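Local coordinates for protein Cel44C (Paenibacillus polymyxa, PDB 2YIH) that hydrolyses the beta-1,4-glucan backbone of xyloglucan and related glucans as the family 44 glycoside hydrolase part of a larger multi-domain enzyme, at residues G237-L242 with Y255-D260; V283-E288 with S325-W330; S358-G363 with A388-L393. The protein carries 8 engineered substitutions. One frame throughout, in Å; residues are numbered along the deposited sequence.

Contact 1. Residues G237-L242 with Y255-D260; sequences GAYKDL and YSWFVD
F258 presents a ring face to L242, and W257 runs beside Y239, where helix 236-241 of the TIM barrel meets the start of helix 258-273. L242 CB sits over the phenyl face, 4.1 Å from the centroid of the F258 ring and 17° off its normal, a CH-pi contact. Its two methyls reach along the same ring, L242 CD1 lying 3.9 Å from F258 CE2. L242 has positive phi, just as the chain leaves the helix, and with CG anti to the backbone N (chi1 -162°) its branch is carried along the F258 ring, where both methyls reach it. W257 runs alongside Y239, both side chains heading in one direction; the indole rim reaches the tyrosine with W257 CZ3 3.7 Å from Y239 CB and close to the plane of the phenol ring. V259 CG2 comes to 3.8 Å from the same Y239 CB. Beyond these two residues the phenol runs inward to strand 280-285, where its OH bonds to the carbonyl of H284, while W257 NE1 finds S344 on helix 337-348. Two backbone hydrogen bonds tie helix 236-241 to the start of helix 258-273: V259 N donates to Y239 O at 3.3 Å, and F258 N to K240 O at 2.9 Å.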
loop_
_atom_site.group_PDB
_atom_site.type_symbol
_atom_site.label_atom_id
_atom_site.label_comp_id
_atom_site.label_asym_id
_atom_site.label_seq_id
_atom_site.Cartn_x
_atom_site.Cartn_y
_atom_site.Cartn_z
ATOM N N GLY A 237 15.783 -0.557 6.420
ATOM C CA GLY A 237 16.932 0.291 6.765
ATOM C C GLY A 237 16.525 1.721 7.131
ATOM O O GLY A 237 17.170 2.370 7.963
ATOM N N ALA A 238 15.451 2.216 6.519
ATOM C CA ALA A 238 14.907 3.512 6.862
ATOM C C ALA A 238 14.086 3.435 8.161
ATOM O O ALA A 238 14.131 4.362 8.975
ATOM C CB ALA A 238 14.021 4.042 5.709
ATOM N N TYR A 239 13.307 2.364 8.345
ATOM C CA TYR A 239 12.594 2.181 9.633
ATOM C C TYR A 239 13.600 2.226 10.804
ATOM O O TYR A 239 13.328 2.829 11.841
ATOM C CB TYR A 239 11.914 0.812 9.732
ATOM C CG TYR A 239 10.880 0.369 8.699
ATOM C CD1 TYR A 239 10.638 1.067 7.500
ATOM C CD2 TYR A 239 10.214 -0.843 8.905
ATOM C CE1 TYR A 239 9.736 0.548 6.540
ATOM C CE2 TYR A 239 9.322 -1.348 7.994
ATOM C CZ TYR A 239 9.140 -0.700 6.777
ATOM O OH TYR A 239 8.225 -1.266 5.909
ATOM N N LYS A 240 14.769 1.618 10.602
ATOM C CA LYS A 240 15.743 1.416 11.691
ATOM C C LYS A 240 16.411 2.740 12.122
ATOM O O LYS A 240 16.363 3.105 13.286
ATOM C CB LYS A 240 16.809 0.410 11.259
ATOM C CG LYS A 240 17.761 -0.006 12.416
ATOM C CD LYS A 240 16.980 -0.413 13.645
ATOM C CE LYS A 240 17.853 -1.198 14.612
ATOM N NZ LYS A 240 18.717 -0.282 15.389
ATOM N N ASP A 241 17.005 3.466 11.177
ATOM C CA ASP A 241 17.765 4.674 11.531
ATOM C C ASP A 241 17.806 5.655 10.367
ATOM O O ASP A 241 18.766 6.450 10.193
ATOM C CB ASP A 241 19.189 4.294 12.025
ATOM C CG ASP A 241 20.048 3.620 10.947
ATOM O OD1 ASP A 241 19.598 3.394 9.794
ATOM O OD2 ASP A 241 21.210 3.282 11.270
ATOM N N LEU A 242 16.721 5.647 9.594
ATOM C CA LEU A 242 16.624 6.532 8.458
ATOM C C LEU A 242 17.856 6.410 7.525
ATOM O O LEU A 242 18.408 7.394 7.062
ATOM C CB LEU A 242 16.341 7.990 8.905
ATOM C CG LEU A 242 15.800 8.909 7.793
ATOM C CD1 LEU A 242 14.405 8.446 7.302
ATOM C CD2 LEU A 242 15.708 10.350 8.313
ATOM N N TYR A 255 15.413 5.754 21.878
ATOM C CA TYR A 255 14.438 5.222 20.925
ATOM C C TYR A 255 14.952 3.905 20.368
ATOM O O TYR A 255 16.156 3.748 20.097
ATOM C CB TYR A 255 14.193 6.219 19.789
ATOM C CG TYR A 255 13.476 7.499 20.162
ATOM C CD1 TYR A 255 12.158 7.489 20.624
ATOM C CD2 TYR A 255 14.102 8.729 19.989
ATOM C CE1 TYR A 255 11.490 8.687 20.950
ATOM C CE2 TYR A 255 13.454 9.923 20.264
ATOM C CZ TYR A 255 12.140 9.899 20.737
ATOM O OH TYR A 255 11.512 11.093 21.001
ATOM N N SER A 256 14.048 2.950 20.160
ATOM C CA SER A 256 14.458 1.656 19.623
ATOM C C SER A 256 14.831 1.743 18.149
ATOM O O SER A 256 15.545 0.881 17.636
ATOM C CB SER A 256 13.344 0.611 19.780
ATOM O OG SER A 256 13.055 0.418 21.165
ATOM N N TRP A 257 14.179 2.673 17.451
ATOM C CA TRP A 257 14.381 2.858 16.016
ATOM C C TRP A 257 13.781 4.166 15.573
ATOM O O TRP A 257 13.062 4.813 16.352
ATOM C CB TRP A 257 13.820 1.683 15.178
ATOM C CG TRP A 257 12.322 1.326 15.346
ATOM C CD1 TRP A 257 11.472 1.687 16.361
ATOM C CD2 TRP A 257 11.592 0.419 14.510
ATOM N NE1 TRP A 257 10.244 1.082 16.177
ATOM C CE2 TRP A 257 10.300 0.286 15.058
ATOM C CE3 TRP A 257 11.918 -0.303 13.349
ATOM C CZ2 TRP A 257 9.314 -0.529 14.477
ATOM C CZ3 TRP A 257 10.950 -1.137 12.773
ATOM C CH2 TRP A 257 9.664 -1.241 13.340
ATOM N N PHE A 258 14.100 4.571 14.335
ATOM C CA PHE A 258 13.639 5.869 13.803
ATOM C C PHE A 258 12.098 5.980 13.804
ATOM O O PHE A 258 11.544 7.067 13.990
ATOM C CB PHE A 258 14.230 6.107 12.382
ATOM C CG PHE A 258 13.663 7.312 11.700
ATOM C CD1 PHE A 258 14.065 8.584 12.068
ATOM C CD2 PHE A 258 12.581 7.176 10.817
ATOM C CE1 PHE A 258 13.418 9.738 11.516
ATOM C CE2 PHE A 258 11.933 8.286 10.265
ATOM C CZ PHE A 258 12.331 9.589 10.624
ATOM N N VAL A 259 11.420 4.851 13.579
ATOM C CA VAL A 259 9.948 4.804 13.607
ATOM C C VAL A 259 9.455 5.533 14.874
ATOM O O VAL A 259 8.583 6.393 14.796
ATOM C CB VAL A 259 9.444 3.329 13.612
ATOM C CG1 VAL A 259 7.924 3.224 14.009
ATOM C CG2 VAL A 259 9.720 2.661 12.244
ATOM N N ASP A 260 10.053 5.206 16.025
ATOM C CA ASP A 260 9.645 5.802 17.307
ATOM C C ASP A 260 9.976 7.280 17.406
ATOM O O ASP A 260 9.143 8.076 17.866
ATOM C CB ASP A 260 10.324 5.064 18.474
ATOM C CG ASP A 260 9.801 3.647 18.641
ATOM O OD1 ASP A 260 8.710 3.335 18.118
ATOM O OD2 ASP A 260 10.508 2.823 19.250
#

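Contact 2. Residues V283-E288 with S325-W330; sequences VHWYPE and SWIAQW. With BGC (beta-D-glucopyranose), chain B; BGC (beta-D-glucopyranose), chain C; BGC (beta-D-glucopyranose), chain D.
S325, W326 and I327 meet E288 and W285 where a barrel strand runs out into the glycan-binding cleft. S325 is the N-cap of helix 326-331: its OG accepts from A328 N at 3.1 Å and also bonds to E323, while its CB packs 3.6 Å from E288 CB. W326 follows, and a chi1 of 71° goes with an indole whose NE1 edge meets E288 while one face lies against the sugar. W326 NE1 gives a nearly straight hydrogen bond of 3.0 Å to E288 OE2, which lies close to the indole plane; the donor stands above the carboxylate plane of E288, and the two planes are 71° apart. One indole face carries the glucose of chain C, with its C5 3.4 Å from W326 NE1, and I327 CG1 backs the opposite face. I327 CD1 then reaches E288 CG at 3.7 Å and more loosely the W285 ring. W330, one turn on, makes no contact with 283-288, but its indole carries the chain B glucose on one face, the nearest atoms being W330 CE2 and C5 at 3.5 Å. E288 OE2 also accepts from O2 of the chain D glucose at 2.7 Å. One carboxylate oxygen thus ties an indole platform to a sugar hydroxyl, which probably helps fix the tryptophan's rotation against the glycan.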
loop_
_atom_site.group_PDB
_atom_site.type_symbol
_atom_site.label_atom_id
_atom_site.label_comp_id
_atom_site.label_asym_id
_atom_site.label_seq_id
_atom_site.Cartn_x
_atom_site.Cartn_y
_atom_site.Cartn_z
ATOM N N VAL A 283 4.519 3.244 5.439
ATOM C CA VAL A 283 5.739 2.518 5.032
ATOM C C VAL A 283 5.583 1.796 3.682
ATOM O O VAL A 283 4.471 1.496 3.231
ATOM C CB VAL A 283 6.154 1.477 6.097
ATOM C CG1 VAL A 283 6.448 2.162 7.426
ATOM C CG2 VAL A 283 5.088 0.397 6.265
ATOM N N HIS A 284 6.724 1.550 3.034
ATOM C CA HIS A 284 6.807 0.586 1.930
ATOM C C HIS A 284 7.465 -0.713 2.414
ATOM O O HIS A 284 8.310 -0.693 3.305
ATOM C CB HIS A 284 7.617 1.214 0.791
ATOM C CG HIS A 284 6.966 2.447 0.238
ATOM N ND1 HIS A 284 7.556 3.254 -0.714
ATOM C CD2 HIS A 284 5.733 2.966 0.467
ATOM C CE1 HIS A 284 6.723 4.235 -1.031
ATOM N NE2 HIS A 284 5.606 4.078 -0.331
ATOM N N TRP A 285 7.093 -1.818 1.790
ATOM C CA TRP A 285 7.592 -3.129 2.217
ATOM C C TRP A 285 7.795 -4.046 1.014
ATOM O O TRP A 285 6.829 -4.597 0.461
ATOM C CB TRP A 285 6.599 -3.739 3.205
ATOM C CG TRP A 285 6.999 -5.104 3.712
ATOM C CD1 TRP A 285 6.423 -6.290 3.384
ATOM C CD2 TRP A 285 7.974 -5.396 4.726
ATOM N NE1 TRP A 285 7.018 -7.323 4.096
ATOM C CE2 TRP A 285 7.969 -6.800 4.926
ATOM C CE3 TRP A 285 8.868 -4.610 5.473
ATOM C CZ2 TRP A 285 8.791 -7.430 5.891
ATOM C CZ3 TRP A 285 9.705 -5.254 6.433
ATOM C CH2 TRP A 285 9.677 -6.638 6.597
ATOM N N TYR A 286 9.052 -4.174 0.581
ATOM C CA TYR A 286 9.394 -5.145 -0.436
ATOM C C TYR A 286 10.160 -6.249 0.272
ATOM O O TYR A 286 11.270 -6.014 0.788
ATOM C CB TYR A 286 10.249 -4.485 -1.518
ATOM C CG TYR A 286 9.527 -3.357 -2.204
ATOM C CD1 TYR A 286 8.478 -3.617 -3.086
ATOM C CD2 TYR A 286 9.830 -2.027 -1.905
ATOM C CE1 TYR A 286 7.828 -2.584 -3.731
ATOM C CE2 TYR A 286 9.165 -0.985 -2.550
ATOM C CZ TYR A 286 8.159 -1.303 -3.455
ATOM O OH TYR A 286 7.501 -0.310 -4.114
ATOM N N PRO A 287 9.557 -7.440 0.366
ATOM C CA PRO A 287 10.202 -8.535 1.111
ATOM C C PRO A 287 11.656 -8.737 0.686
ATOM O O PRO A 287 11.967 -8.687 -0.524
ATOM C CB PRO A 287 9.332 -9.759 0.757
ATOM C CG PRO A 287 7.933 -9.167 0.571
ATOM C CD PRO A 287 8.181 -7.772 -0.067
ATOM N N GLU A 288 12.544 -8.890 1.674
ATOM C CA GLU A 288 13.914 -9.326 1.429
ATOM C C GLU A 288 14.027 -10.846 1.471
ATOM O O GLU A 288 15.123 -11.385 1.276
ATOM C CB GLU A 288 14.872 -8.706 2.454
ATOM C CG GLU A 288 14.984 -7.179 2.335
ATOM C CD GLU A 288 16.020 -6.721 1.305
ATOM O OE1 GLU A 288 16.492 -7.547 0.495
ATOM O OE2 GLU A 288 16.384 -5.529 1.319
ATOM N N SER A 325 16.486 -13.716 5.281
ATOM C CA SER A 325 16.831 -12.362 4.826
ATOM C C SER A 325 17.755 -11.717 5.856
ATOM O O SER A 325 17.794 -12.144 7.030
ATOM C CB SER A 325 15.564 -11.490 4.699
ATOM O OG SER A 325 15.065 -11.123 5.976
ATOM N N TRP A 326 18.402 -10.631 5.448
ATOM C CA TRP A 326 19.284 -9.877 6.359
ATOM C C TRP A 326 18.481 -9.238 7.484
ATOM O O TRP A 326 18.989 -9.063 8.576
ATOM C CB TRP A 326 20.048 -8.809 5.586
ATOM C CG TRP A 326 19.213 -7.623 5.086
ATOM C CD1 TRP A 326 18.670 -7.456 3.822
ATOM C CD2 TRP A 326 18.953 -6.407 5.785
ATOM N NE1 TRP A 326 18.076 -6.215 3.717
ATOM C CE2 TRP A 326 18.200 -5.568 4.917
ATOM C CE3 TRP A 326 19.227 -5.958 7.082
ATOM C CZ2 TRP A 326 17.791 -4.285 5.288
ATOM C CZ3 TRP A 326 18.813 -4.680 7.442
ATOM C CH2 TRP A 326 18.121 -3.852 6.538
ATOM N N ILE A 327 17.199 -8.956 7.249
ATOM C CA ILE A 327 16.354 -8.432 8.312
ATOM C C ILE A 327 16.082 -9.467 9.421
ATOM O O ILE A 327 16.217 -9.146 10.609
ATOM C CB ILE A 327 15.013 -7.899 7.774
ATOM C CG1 ILE A 327 15.254 -6.755 6.782
ATOM C CG2 ILE A 327 14.153 -7.303 8.903
ATOM C CD1 ILE A 327 14.035 -6.547 5.853
ATOM N N ALA A 328 15.687 -10.682 9.032
ATOM C CA ALA A 328 15.467 -11.769 9.994
ATOM C C ALA A 328 16.816 -12.157 10.611
ATOM O O ALA A 328 16.903 -12.455 11.792
ATOM C CB ALA A 328 14.825 -12.959 9.308
ATOM N N GLN A 329 17.886 -12.060 9.837
ATOM C CA GLN A 329 19.191 -12.439 10.355
ATOM C C GLN A 329 19.654 -11.517 11.488
ATOM O O GLN A 329 20.102 -12.000 12.536
ATOM C CB GLN A 329 20.234 -12.493 9.217
ATOM C CG GLN A 329 21.627 -12.782 9.696
ATOM C CD GLN A 329 21.709 -14.120 10.427
ATOM O OE1 GLN A 329 21.072 -15.097 10.031
ATOM N NE2 GLN A 329 22.543 -14.178 11.469
ATOM N N TRP A 330 19.544 -10.195 11.297
ATOM C CA TRP A 330 20.187 -9.264 12.198
ATOM C C TRP A 330 19.219 -8.439 13.016
ATOM O O TRP A 330 19.646 -7.770 13.950
ATOM C CB TRP A 330 21.158 -8.353 11.431
ATOM C CG TRP A 330 22.340 -9.097 10.906
ATOM C CD1 TRP A 330 22.600 -9.409 9.605
ATOM C CD2 TRP A 330 23.445 -9.596 11.673
ATOM N NE1 TRP A 330 23.799 -10.097 9.515
ATOM C CE2 TRP A 330 24.329 -10.225 10.772
ATOM C CE3 TRP A 330 23.766 -9.582 13.037
ATOM C CZ2 TRP A 330 25.530 -10.828 11.192
ATOM C CZ3 TRP A 330 24.960 -10.183 13.456
ATOM C CH2 TRP A 330 25.831 -10.778 12.529
HETATM C C2 BGC B . 25.466 -5.545 12.120
HETATM C C3 BGC B . 24.540 -5.692 10.915
HETATM C C4 BGC B . 25.283 -6.152 9.664
HETATM C C5 BGC B . 26.125 -7.374 10.019
HETATM C C6 BGC B . 26.912 -7.929 8.840
HETATM C C1 BGC B . 26.316 -6.801 12.287
HETATM O O1 BGC B . 27.266 -6.659 13.352
HETATM O O2 BGC B . 24.686 -5.323 13.299
HETATM O O3 BGC B . 23.853 -4.465 10.642
HETATM O O4 BGC B . 24.325 -6.552 8.691
HETATM O O5 BGC B . 27.020 -7.016 11.063
HETATM O O6 BGC B . 27.874 -6.947 8.461
HETATM C C2 BGC C . 21.343 -1.664 3.296
HETATM C C3 BGC C . 20.083 -1.498 2.466
HETATM C C4 BGC C . 19.946 -2.689 1.513
HETATM C C5 BGC C . 20.155 -4.025 2.209
HETATM C C6 BGC C . 20.228 -5.166 1.194
HETATM C C1 BGC C . 21.329 -3.020 3.995
HETATM O O2 BGC C . 21.419 -0.594 4.222
HETATM O O3 BGC C . 20.162 -0.318 1.665
HETATM O O4 BGC C . 18.630 -2.688 0.999
HETATM O O5 BGC C . 21.354 -4.008 2.971
HETATM O O6 BGC C . 21.262 -4.846 0.251
HETATM C C2 BGC D . 17.186 -2.743 -0.823
HETATM C C3 BGC D . 16.837 -2.196 -2.202
HETATM C C4 BGC D . 16.857 -0.649 -2.205
HETATM C C5 BGC D . 18.227 -0.243 -1.656
HETATM C C6 BGC D . 18.477 1.261 -1.609
HETATM C C1 BGC D . 18.495 -2.180 -0.312
HETATM O O2 BGC D . 17.312 -4.174 -0.825
HETATM O O3 BGC D . 15.515 -2.633 -2.500
HETATM O O4 BGC D . 16.554 -0.117 -3.521
HETATM O O5 BGC D . 18.420 -0.746 -0.322
HETATM O O6 BGC D . 19.837 1.476 -1.225
#

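Contact 3. Residues S358-G363 with A388-L393; sequences SYSYGG and ANYWKL. Engineered in segment 358-363: S358 (natural residue Glu). With EDO (1,2-ethanediol), chain O.
Residues 358-360 run at 60° to 388-393, as barrel strands 353-359 and 387-390 of one beta-alpha-beta unit in the TIM barrel run out at their C-terminal ends. W391 N donates to Y359 O at 2.9 Å, whereas the bond from Y359 N to N389 O is weak. The Y359 ring lies across the neighbouring strand: Y390 CA is over one face, and Y359 CE1 touches A388 CB at 3.8 Å. A chi1 of 74°, with CG between backbone N and carbonyl carbon, lays the ring against these two residues; helices 367-382 and 399-409 pack against the same side chain. S358, an engineered residue replacing glutamate, brings OG to within 3.2 Å of W391 CB, and this hydroxyl bonds to that of Y286. S360 CB points toward the second segment, 3.6 Å from L393 CD1, and S360 OG lies near Y390 CE1. The same OG accepts from G362 N at 3.0 Å, making an ST turn. A single water joins the two segments: it lies 2.6 Å from S360 OG and 2.8 Å from Y390 OH, and accepts from L393 N at 2.8 Å.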
loop_
_atom_site.group_PDB
_atom_site.type_symbol
_atom_site.label_atom_id
_atom_site.label_comp_id
_atom_site.label_asym_id
_atom_site.label_seq_id
_atom_site.Cartn_x
_atom_site.Cartn_y
_atom_site.Cartn_z
ATOM N N SER A 358 3.245 0.907 -0.639
ATOM C CA SER A 358 3.901 0.325 -1.811
ATOM C C SER A 358 4.521 -0.992 -1.377
ATOM O O SER A 358 5.342 -1.040 -0.425
ATOM C CB SER A 358 4.947 1.327 -2.351
ATOM O OG SER A 358 5.285 1.088 -3.729
ATOM N N TYR A 359 4.138 -2.073 -2.053
ATOM C CA TYR A 359 4.653 -3.406 -1.707
ATOM C C TYR A 359 4.397 -4.365 -2.855
ATOM O O TYR A 359 3.495 -4.152 -3.664
ATOM C CB TYR A 359 3.989 -3.928 -0.413
ATOM C CG TYR A 359 2.531 -4.390 -0.563
ATOM C CD1 TYR A 359 1.471 -3.472 -0.529
ATOM C CD2 TYR A 359 2.238 -5.745 -0.727
ATOM C CE1 TYR A 359 0.147 -3.902 -0.688
ATOM C CE2 TYR A 359 0.936 -6.183 -0.854
ATOM C CZ TYR A 359 -0.098 -5.270 -0.829
ATOM O OH TYR A 359 -1.401 -5.730 -0.907
ATOM N N SER A 360 5.102 -5.487 -2.845
ATOM C CA SER A 360 4.870 -6.560 -3.821
ATOM C C SER A 360 5.612 -7.779 -3.323
ATOM O O SER A 360 6.699 -7.642 -2.746
ATOM C CB SER A 360 5.455 -6.182 -5.197
ATOM O OG SER A 360 5.427 -7.327 -6.046
ATOM N N TYR A 361 5.066 -8.955 -3.616
ATOM C CA TYR A 361 5.706 -10.225 -3.300
ATOM C C TYR A 361 6.303 -10.885 -4.554
ATOM O O TYR A 361 6.747 -12.037 -4.507
ATOM C CB TYR A 361 4.708 -11.152 -2.568
ATOM C CG TYR A 361 4.574 -10.751 -1.129
ATOM C CD1 TYR A 361 3.943 -9.541 -0.775
ATOM C CD2 TYR A 361 5.164 -11.511 -0.125
ATOM C CE1 TYR A 361 3.925 -9.075 0.544
ATOM C CE2 TYR A 361 5.132 -11.072 1.227
ATOM C CZ TYR A 361 4.512 -9.849 1.537
ATOM O OH TYR A 361 4.496 -9.398 2.833
ATOM N N GLY A 362 6.313 -10.153 -5.669
ATOM C CA GLY A 362 6.881 -10.690 -6.910
ATOM C C GLY A 362 6.057 -11.875 -7.457
ATOM O O GLY A 362 4.913 -12.097 -7.050
ATOM N N GLY A 363 6.619 -12.603 -8.414
ATOM C CA GLY A 363 5.875 -13.721 -9.028
ATOM C C GLY A 363 4.555 -13.271 -9.644
ATOM O O GLY A 363 3.527 -13.966 -9.525
ATOM N N ALA A 388 -3.483 -0.177 1.949
ATOM C CA ALA A 388 -2.322 -0.874 1.379
ATOM C C ALA A 388 -2.430 -0.786 -0.120
ATOM O O ALA A 388 -3.510 -0.982 -0.660
ATOM C CB ALA A 388 -2.279 -2.377 1.805
ATOM N N ASN A 389 -1.300 -0.538 -0.785
ATOM C CA ASN A 389 -1.290 -0.256 -2.237
ATOM C C ASN A 389 -0.173 -1.077 -2.916
ATOM O O ASN A 389 1.018 -0.869 -2.674
ATOM C CB ASN A 389 -1.089 1.266 -2.505
ATOM C CG ASN A 389 -2.134 2.113 -1.830
ATOM O OD1 ASN A 389 -3.165 2.522 -2.451
ATOM N ND2 ASN A 389 -1.917 2.387 -0.567
ATOM N N TYR A 390 -0.584 -2.084 -3.674
ATOM C CA TYR A 390 0.356 -2.878 -4.478
ATOM C C TYR A 390 1.164 -1.970 -5.431
ATOM O O TYR A 390 0.664 -0.928 -5.898
ATOM C CB TYR A 390 -0.471 -3.869 -5.293
ATOM C CG TYR A 390 0.313 -4.651 -6.283
ATOM C CD1 TYR A 390 1.203 -5.625 -5.862
ATOM C CD2 TYR A 390 0.200 -4.377 -7.654
ATOM C CE1 TYR A 390 1.951 -6.357 -6.780
ATOM C CE2 TYR A 390 0.905 -5.143 -8.603
ATOM C CZ TYR A 390 1.813 -6.098 -8.133
ATOM O OH TYR A 390 2.542 -6.844 -9.021
ATOM N N TRP A 391 2.426 -2.339 -5.638
ATOM C CA TRP A 391 3.261 -1.663 -6.646
ATOM C C TRP A 391 3.715 -2.680 -7.714
ATOM O O TRP A 391 4.265 -3.726 -7.391
ATOM C CB TRP A 391 4.491 -1.043 -5.952
ATOM C CG TRP A 391 5.370 -0.379 -6.938
ATOM C CD1 TRP A 391 6.378 -0.968 -7.672
ATOM C CD2 TRP A 391 5.317 0.990 -7.341
ATOM N NE1 TRP A 391 6.941 -0.030 -8.524
ATOM C CE2 TRP A 391 6.304 1.175 -8.344
ATOM C CE3 TRP A 391 4.525 2.075 -6.966
ATOM C CZ2 TRP A 391 6.530 2.428 -8.953
ATOM C CZ3 TRP A 391 4.748 3.327 -7.578
ATOM C CH2 TRP A 391 5.712 3.474 -8.584
ATOM N N LYS A 392 3.536 -2.347 -8.992
ATOM C CA LYS A 392 3.999 -3.231 -10.065
ATOM C C LYS A 392 5.540 -3.182 -10.235
ATOM O O LYS A 392 6.073 -2.211 -10.798
ATOM C CB LYS A 392 3.362 -2.809 -11.390
ATOM C CG LYS A 392 1.830 -2.924 -11.454
ATOM C CD LYS A 392 1.360 -2.453 -12.863
ATOM C CE LYS A 392 1.616 -3.534 -13.927
ATOM N NZ LYS A 392 1.107 -3.077 -15.300
ATOM N N LEU A 393 6.216 -4.256 -9.822
ATOM C CA LEU A 393 7.655 -4.390 -10.060
ATOM C C LEU A 393 7.935 -4.884 -11.478
ATOM O O LEU A 393 9.063 -4.743 -11.971
ATOM C CB LEU A 393 8.294 -5.346 -9.052
ATOM C CG LEU A 393 8.217 -4.868 -7.601
ATOM C CD1 LEU A 393 8.714 -6.001 -6.683
ATOM C CD2 LEU A 393 9.002 -3.573 -7.374
HETATM C C1 EDO O . 1.579 -0.980 -19.423
HETATM O O1 EDO O . 1.530 -2.070 -20.344
HETATM C C2 EDO O . 1.675 -1.540 -18.013
HETATM O O2 EDO O . 3.058 -1.646 -17.659
HETATM O O HOH W 1 5.246 -6.607 -8.556
#

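All three contacts are largely buried, yet their places in the barrel differ. Contact 1 joins two helices outside the sheet and relies on apolar side chains and backbone bonds; it contains none of the glycan-pocket residues, though its G237 packs against W326 of contact 2. Contact 2 opens onto the cleft, with indoles and a carboxylate facing glucose, and its far end, at Q329 and W330, is exposed. Contact 3 lies nearest the centre of the chain, between adjacent strands, and is the one bridged by a water. Strand 280-285 joins them: it takes the Y239 side chain of contact 1, and its W285 N pairs with S358 O of contact 3 at 2.9 Å. Contacts 1 and 3 do not touch.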